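Local coordinates for thioredoxin (Thermosipho africanus, PDB 6MOS), which probably works as a thiol-disulfide oxidoreductase of the thioredoxin family, using a pair of cysteines to reduce disulfide bonds in other proteins, at residues V76-V79 with P80-I83; E108-L111 with E112-K116; N97-I100 with S101-I104. All coordinates share one frame; numbering follows the deposited sequence.

Contact 1 (V76-V79 with P80-I83); sequences VFTV and PTVI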
loop_
_atom_site.group_PDB
_atom_site.type_symbol
_atom_site.label_atom_id
_atom_site.label_comp_id
_atom_site.label_asym_id
_atom_site.label_seq_id
_atom_site.Cartn_x
_atom_site.Cartn_y
_atom_site.Cartn_z
ATOM N N VAL A 76 -4.123 6.044 9.828
ATOM C CA VAL A 76 -2.765 5.625 9.505
ATOM C C VAL A 76 -1.817 6.436 10.370
ATOM O O VAL A 76 -1.810 7.672 10.294
ATOM C CB VAL A 76 -2.452 5.843 8.019
ATOM C CG1 VAL A 76 -0.960 5.591 7.751
ATOM C CG2 VAL A 76 -3.349 4.971 7.163
ATOM N N PHE A 77 -1.011 5.750 11.178
ATOM C CA PHE A 77 -0.122 6.406 12.126
ATOM C C PHE A 77 1.336 6.037 11.972
ATOM O O PHE A 77 2.194 6.802 12.419
ATOM C CB PHE A 77 -0.554 6.093 13.561
ATOM C CG PHE A 77 -2.003 6.270 13.778
ATOM C CD1 PHE A 77 -2.574 7.524 13.651
ATOM C CD2 PHE A 77 -2.807 5.192 14.078
ATOM C CE1 PHE A 77 -3.925 7.701 13.827
ATOM C CE2 PHE A 77 -4.158 5.361 14.263
ATOM C CZ PHE A 77 -4.721 6.616 14.134
ATOM N N THR A 78 1.644 4.890 11.397
ATOM C CA THR A 78 3.015 4.473 11.169
ATOM C C THR A 78 3.277 4.366 9.675
ATOM O O THR A 78 2.368 4.107 8.884
ATOM C CB THR A 78 3.316 3.123 11.846
ATOM O OG1 THR A 78 4.662 2.738 11.541
ATOM C CG2 THR A 78 2.338 2.046 11.396
ATOM N N VAL A 79 4.530 4.572 9.289
ATOM C CA VAL A 79 4.935 4.327 7.907
ATOM C C VAL A 79 6.106 3.348 7.904
ATOM O O VAL A 79 6.904 3.327 8.854
ATOM C CB VAL A 79 5.263 5.644 7.175
ATOM C CG1 VAL A 79 4.018 6.472 7.068
ATOM C CG2 VAL A 79 6.299 6.447 7.944
ATOM N N PRO A 80 6.247 2.501 6.881
ATOM C CA PRO A 80 5.282 2.451 5.771
ATOM C C PRO A 80 3.965 1.796 6.180
ATOM O O PRO A 80 3.955 0.934 7.068
ATOM C CB PRO A 80 6.018 1.627 4.717
ATOM C CG PRO A 80 6.915 0.722 5.516
ATOM C CD PRO A 80 7.373 1.566 6.693
ATOM N N THR A 81 2.853 2.230 5.584
ATOM C CA THR A 81 1.602 1.493 5.666
ATOM C C THR A 81 1.136 1.248 4.240
ATOM O O THR A 81 1.243 2.135 3.392
ATOM C CB THR A 81 0.516 2.237 6.478
ATOM O OG1 THR A 81 0.863 2.288 7.873
ATOM C CG2 THR A 81 -0.849 1.565 6.328
ATOM N N VAL A 82 0.671 0.033 3.968
ATOM C CA VAL A 82 0.172 -0.344 2.650
ATOM C C VAL A 82 -1.284 -0.747 2.802
ATOM O O VAL A 82 -1.616 -1.579 3.651
ATOM C CB VAL A 82 0.993 -1.489 2.025
ATOM C CG1 VAL A 82 0.375 -1.903 0.702
ATOM C CG2 VAL A 82 2.424 -1.052 1.801
ATOM N N ILE A 83 -2.161 -0.150 1.994
ATOM C CA ILE A 83 -3.567 -0.524 1.996
ATOM C C ILE A 83 -3.911 -0.967 0.584
ATOM O O ILE A 83 -3.643 -0.241 -0.376
ATOM C CB ILE A 83 -4.474 0.632 2.455
ATOM C CG1 ILE A 83 -4.098 1.088 3.871
ATOM C CG2 ILE A 83 -5.936 0.205 2.458
ATOM C CD1 ILE A 83 -5.050 2.117 4.440
HETATM O O HOH W 1 -0.699 2.670 10.258
HETATM O O HOH W 2 4.857 0.566 9.394
#

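Contact 2 (E108-L111 with E112-K116); sequences ERYL and EISNK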
loop_
_atom_site.group_PDB
_atom_site.type_symbol
_atom_site.label_atom_id
_atom_site.label_comp_id
_atom_site.label_asym_id
_atom_site.label_seq_id
_atom_site.Cartn_x
_atom_site.Cartn_y
_atom_site.Cartn_z
ATOM N N GLU A 108 -2.060 -11.395 -5.211
ATOM C CA GLU A 108 -2.258 -12.573 -6.052
ATOM C C GLU A 108 -3.453 -13.395 -5.591
ATOM O O GLU A 108 -4.288 -13.800 -6.415
ATOM C CB GLU A 108 -0.987 -13.420 -6.079
ATOM C CG GLU A 108 0.031 -12.876 -7.059
ATOM C CD GLU A 108 1.222 -13.788 -7.261
ATOM O OE1 GLU A 108 1.521 -14.593 -6.354
ATOM O OE2 GLU A 108 1.859 -13.695 -8.335
ATOM N N ARG A 109 -3.574 -13.633 -4.284
ATOM C CA ARG A 109 -4.712 -14.395 -3.778
ATOM C C ARG A 109 -6.026 -13.693 -4.084
ATOM O O ARG A 109 -7.006 -14.341 -4.480
ATOM C CB ARG A 109 -4.576 -14.628 -2.274
ATOM C CG ARG A 109 -3.425 -15.536 -1.860
ATOM C CD ARG A 109 -3.731 -16.253 -0.551
ATOM N NE ARG A 109 -4.458 -15.402 0.388
ATOM C CZ ARG A 109 -3.880 -14.534 1.214
ATOM N NH1 ARG A 109 -2.562 -14.393 1.213
ATOM N NH2 ARG A 109 -4.626 -13.800 2.035
ATOM N N TYR A 110 -6.074 -12.366 -3.905
ATOM C CA TYR A 110 -7.308 -11.642 -4.190
ATOM C C TYR A 110 -7.676 -11.734 -5.664
ATOM O O TYR A 110 -8.850 -11.929 -6.010
ATOM C CB TYR A 110 -7.189 -10.177 -3.767
ATOM C CG TYR A 110 -8.495 -9.429 -3.937
ATOM C CD1 TYR A 110 -9.541 -9.610 -3.037
ATOM C CD2 TYR A 110 -8.691 -8.567 -5.004
ATOM C CE1 TYR A 110 -10.730 -8.944 -3.186
ATOM C CE2 TYR A 110 -9.886 -7.889 -5.165
ATOM C CZ TYR A 110 -10.898 -8.080 -4.249
ATOM O OH TYR A 110 -12.082 -7.404 -4.407
ATOM N N LEU A 111 -6.690 -11.607 -6.553
ATOM C CA LEU A 111 -6.996 -11.704 -7.980
ATOM C C LEU A 111 -7.401 -13.123 -8.357
ATOM O O LEU A 111 -8.281 -13.316 -9.209
ATOM C CB LEU A 111 -5.801 -11.237 -8.809
ATOM C CG LEU A 111 -5.605 -9.717 -8.770
ATOM C CD1 LEU A 111 -4.335 -9.308 -9.492
ATOM C CD2 LEU A 111 -6.811 -9.009 -9.370
ATOM N N GLU A 112 -6.785 -14.123 -7.723
ATOM C CA GLU A 112 -7.167 -15.511 -7.970
ATOM C C GLU A 112 -8.622 -15.751 -7.586
ATOM O O GLU A 112 -9.394 -16.343 -8.350
ATOM C CB GLU A 112 -6.250 -16.455 -7.195
ATOM C CG GLU A 112 -6.743 -17.897 -7.194
ATOM C CD GLU A 112 -6.050 -18.777 -6.166
ATOM O OE1 GLU A 112 -5.456 -18.242 -5.198
ATOM O OE2 GLU A 112 -6.107 -20.017 -6.325
ATOM N N ILE A 113 -9.014 -15.295 -6.396
ATOM C CA ILE A 113 -10.402 -15.439 -5.956
ATOM C C ILE A 113 -11.326 -14.686 -6.894
ATOM O O ILE A 113 -12.351 -15.213 -7.352
ATOM C CB ILE A 113 -10.552 -14.939 -4.506
ATOM C CG1 ILE A 113 -9.746 -15.807 -3.538
ATOM C CG2 ILE A 113 -12.010 -14.879 -4.108
ATOM C CD1 ILE A 113 -9.517 -15.146 -2.196
ATOM N N SER A 114 -10.956 -13.446 -7.218
ATOM C CA SER A 114 -11.810 -12.602 -8.044
ATOM C C SER A 114 -11.985 -13.185 -9.441
ATOM O O SER A 114 -13.087 -13.153 -10.004
ATOM C CB SER A 114 -11.227 -11.191 -8.125
ATOM O OG SER A 114 -11.134 -10.605 -6.841
ATOM N N ASN A 115 -10.908 -13.715 -10.021
ATOM C CA ASN A 115 -10.973 -14.203 -11.391
ATOM C C ASN A 115 -11.672 -15.551 -11.515
ATOM O O ASN A 115 -11.946 -15.978 -12.643
ATOM C CB ASN A 115 -9.568 -14.324 -11.991
ATOM C CG ASN A 115 -8.909 -12.976 -12.258
ATOM O OD1 ASN A 115 -9.574 -11.953 -12.434
ATOM N ND2 ASN A 115 -7.579 -12.981 -12.311
ATOM N N LYS A 116 -11.936 -16.239 -10.407
ATOM C CA LYS A 116 -12.605 -17.538 -10.446
ATOM C C LYS A 116 -14.119 -17.387 -10.522
ATOM O O LYS A 116 -14.650 -16.285 -10.383
ATOM C CB LYS A 116 -12.228 -18.379 -9.224
ATOM C CG LYS A 116 -10.914 -19.119 -9.368
ATOM C CD LYS A 116 -10.628 -19.951 -8.134
ATOM C CE LYS A 116 -9.316 -20.683 -8.264
ATOM N NZ LYS A 116 -8.891 -21.223 -6.943
#

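Contact 3 (N97-I100 with S101-I104); sequences NFSI and SEVI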
loop_
_atom_site.group_PDB
_atom_site.type_symbol
_atom_site.label_atom_id
_atom_site.label_comp_id
_atom_site.label_asym_id
_atom_site.label_seq_id
_atom_site.Cartn_x
_atom_site.Cartn_y
_atom_site.Cartn_z
ATOM N N ASN A 97 4.633 -4.432 11.055
ATOM C CA ASN A 97 5.505 -5.583 10.801
ATOM C C ASN A 97 4.957 -6.374 9.618
ATOM O O ASN A 97 4.010 -7.156 9.767
ATOM C CB ASN A 97 5.647 -6.469 12.034
ATOM C CG ASN A 97 7.020 -7.122 12.126
ATOM O OD1 ASN A 97 7.970 -6.699 11.462
ATOM N ND2 ASN A 97 7.129 -8.159 12.947
ATOM N N PHE A 98 5.566 -6.174 8.451
ATOM C CA PHE A 98 5.196 -6.903 7.248
ATOM C C PHE A 98 6.348 -6.828 6.257
ATOM O O PHE A 98 7.148 -5.885 6.284
ATOM C CB PHE A 98 3.916 -6.341 6.622
ATOM C CG PHE A 98 4.081 -4.973 6.035
ATOM C CD1 PHE A 98 3.983 -3.837 6.834
ATOM C CD2 PHE A 98 4.308 -4.813 4.676
ATOM C CE1 PHE A 98 4.119 -2.579 6.283
ATOM C CE2 PHE A 98 4.456 -3.546 4.122
ATOM C CZ PHE A 98 4.356 -2.432 4.927
ATOM N N SER A 99 6.431 -7.837 5.394
ATOM C CA SER A 99 7.399 -7.876 4.312
ATOM C C SER A 99 6.704 -7.585 2.993
ATOM O O SER A 99 5.485 -7.736 2.866
ATOM C CB SER A 99 8.090 -9.241 4.232
ATOM O OG SER A 99 7.146 -10.248 3.902
ATOM N N ILE A 100 7.495 -7.195 1.993
ATOM C CA ILE A 100 6.899 -6.883 0.698
ATOM C C ILE A 100 6.315 -8.134 0.054
ATOM O O ILE A 100 5.374 -8.035 -0.737
ATOM C CB ILE A 100 7.929 -6.181 -0.208
ATOM C CG1 ILE A 100 7.239 -5.474 -1.364
ATOM C CG2 ILE A 100 8.953 -7.158 -0.749
ATOM C CD1 ILE A 100 6.492 -4.227 -0.936
ATOM N N SER A 101 6.810 -9.325 0.418
ATOM C CA SER A 101 6.246 -10.552 -0.143
ATOM C C SER A 101 4.803 -10.778 0.305
ATOM O O SER A 101 3.995 -11.314 -0.467
ATOM C CB SER A 101 7.114 -11.751 0.236
ATOM O OG SER A 101 7.224 -11.868 1.638
ATOM N N GLU A 102 4.458 -10.377 1.535
ATOM C CA GLU A 102 3.075 -10.495 1.996
ATOM C C GLU A 102 2.136 -9.677 1.126
ATOM O O GLU A 102 1.014 -10.110 0.842
ATOM C CB GLU A 102 2.937 -10.038 3.444
ATOM C CG GLU A 102 3.846 -10.727 4.432
ATOM C CD GLU A 102 3.679 -10.155 5.818
ATOM O OE1 GLU A 102 2.543 -9.769 6.169
ATOM O OE2 GLU A 102 4.681 -10.068 6.553
ATOM N N VAL A 103 2.570 -8.485 0.709
ATOM C CA VAL A 103 1.741 -7.642 -0.146
ATOM C C VAL A 103 1.491 -8.320 -1.485
ATOM O O VAL A 103 0.355 -8.383 -1.968
ATOM C CB VAL A 103 2.392 -6.260 -0.332
ATOM C CG1 VAL A 103 1.522 -5.378 -1.235
ATOM C CG2 VAL A 103 2.608 -5.609 1.026
ATOM N N ILE A 104 2.552 -8.836 -2.109
ATOM C CA ILE A 104 2.384 -9.532 -3.382
ATOM C C ILE A 104 1.453 -10.721 -3.213
ATOM O O ILE A 104 0.569 -10.966 -4.049
ATOM C CB ILE A 104 3.748 -9.961 -3.950
ATOM C CG1 ILE A 104 4.588 -8.730 -4.291
ATOM C CG2 ILE A 104 3.549 -10.826 -5.196
ATOM C CD1 ILE A 104 6.042 -9.042 -4.585
#

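Contact 1 (V76-V79 with P80-I83)
Thr-81 turns its hydroxyl back across the bend to Thr-78, and OG1 donates to Thr-78 O over a short 2.6 Å. The donor lies 33° from the carbonyl plane, so the bond is tilted rather than flat. With OG1 anti to its carbonyl carbon (chi1 -69°), the hydroxyl is brought beside the backbone N of Thr-81 and faces the loop. This bond bridges the cis-proline turn of the thioredoxin fold, where the chain enters strand 81-86.

The tight part is the cis peptide itself. The cis bond sets Val-79 CA and Pro-80 CA 2.9 Å apart, and Val-79 CB consequently lies a tight 3.5 Å from Pro-80 CA. Both side chains then reach the disulfide of Cys-38 and Cys-41: Val-79 touches Cys-41, and Pro-80 touches both cysteines. Val-76 meets Thr-81 tip to tip, its CG1 3.8 Å from OG1, while farther along Val-76 CG2 only skims Ile-83 CD1 at 4.3 Å.

On the looser side, waters bridge the two arms of the bend. One accepts from Phe-77 N at 3.2 Å and donates to Thr-81 OG1 at 2.9 Å, so the threonine oxygen both gives and receives a bond. A second joins Thr-78 OG1 and Pro-80 O.

The chemistry implies a loop whose shape is set by a proline that cannot donate from its nitrogen and a threonine hydroxyl that ties the bend from within. As in other thioredoxins, this probably keeps the backbone before the cis-proline ready for a substrate beside the cysteines.

Contact 2 (E108-L111 with E112-K116)
The final turns of helix 100-115, the C-terminal helix of the thioredoxin fold, bring residues 108-111 against residues 112-116, one turn on. Glu-112 N reaches Glu-108 O, Ile-113 N reaches Arg-109 O at 2.9 Å, and Asn-115 N reaches Leu-111 O at 2.8 Å, the regular i to i+4 pattern.

Tyr-110 O is gripped twice. Ser-114 N donates to it at 2.9 Å, and in the conformer described here, one of two modelled for this serine, Ser-114 OG donates as well at 2.8 Å. The two donors come from opposite faces of the carbonyl plane, the hydroxyl standing 38° out of it. In this conformer the same OG sits over one face of the Tyr-110 ring, 3.4 Å from CE2 and displaced toward the rim. The ring has CG anti to the backbone N (chi1 -175°), which swings it outward, leaning toward the C-terminal end so that one face meets Ser-114 OG, while its OH bonds to Asp-86 OD2 on strand 81-86. A leucine here would probably leave Asp-86 without this hydroxyl partner.

Elsewhere round the helix, Glu-112 stretches out to a salt bridge with Lys-116, whose NZ meets OE2 at 3.1 Å from above the carboxylate plane. Leu-111 turns instead to Phe-55 and Met-28.

The chemistry is that of a surface helix end: the backbone bonds do most of the holding, the Glu-112/Lys-116 pair lies on the exposed side near the chain's end, and Tyr-110 supplies a polar tie back to the sheet.

Contact 3 (N97-I100 with S101-I104)
Ser-99 and Glu-102 meet at the start of helix 100-115 in what amounts to the glutamate half of a capping box. Ser-99 N donates to Glu-102 OE2 at 3.1 Å, approaching from well above the carboxylate plane, and Glu-102 N returns a weak bond to Ser-99 O. The serine hydroxyl does not complete the box: Ser-99 OG pairs instead with Ser-101 OG at 2.8 Å, a bond in which either could be the donor. Both serines hold OG between the backbone N and the carbonyl carbon (chi1 65° and 58°), which turns the two hydroxyls to each other.

Around this polar knot, the extended chain of Glu-102 runs back along the loop, laying its CG 3.4 Å from Ser-99 OG and its OE1 3.7 Å from Phe-98 CB. The carboxylate thus sits by the incoming loop as well as near the helix start, where the positive end of the helix dipole would probably favour its charge. The Phe-98 ring meets Val-103 obliquely, with Phe-98 CD2 4.1 Å from Val-103 CG2.

Farther out, apolar side chains seat the helix start against the rest of the fold. Phe-98 and Val-103 both pack on Val-82 of strand 81-86, and Ile-100 lies against Met-44 and Ile-51 of helix 39-55. Its carbonyl is already in the helical pattern, with Ile-104 N donating to Ile-100 O at 3.2 Å.

How the contacts relate
Along the chain the order is contact 1, contact 3, contact 2. The cis-proline turn leads into strand 81-86; strand 89-95 follows, and helix 100-115 then starts in contact 3 and ends in contact 2, their centres about 17 Å apart. Contacts 1 and 3 touch: Phe-98 rests on Pro-80 and Val-82, and Val-103 on Val-82, joining the helix start to the strand that follows the cis-proline, with centres about 13 Å apart. Contact 2 lies on the other side of the chain's centre, about 24 Å from contact 1 between centres. The helix therefore links the neighbourhood of the disulfide to the far end of the fold.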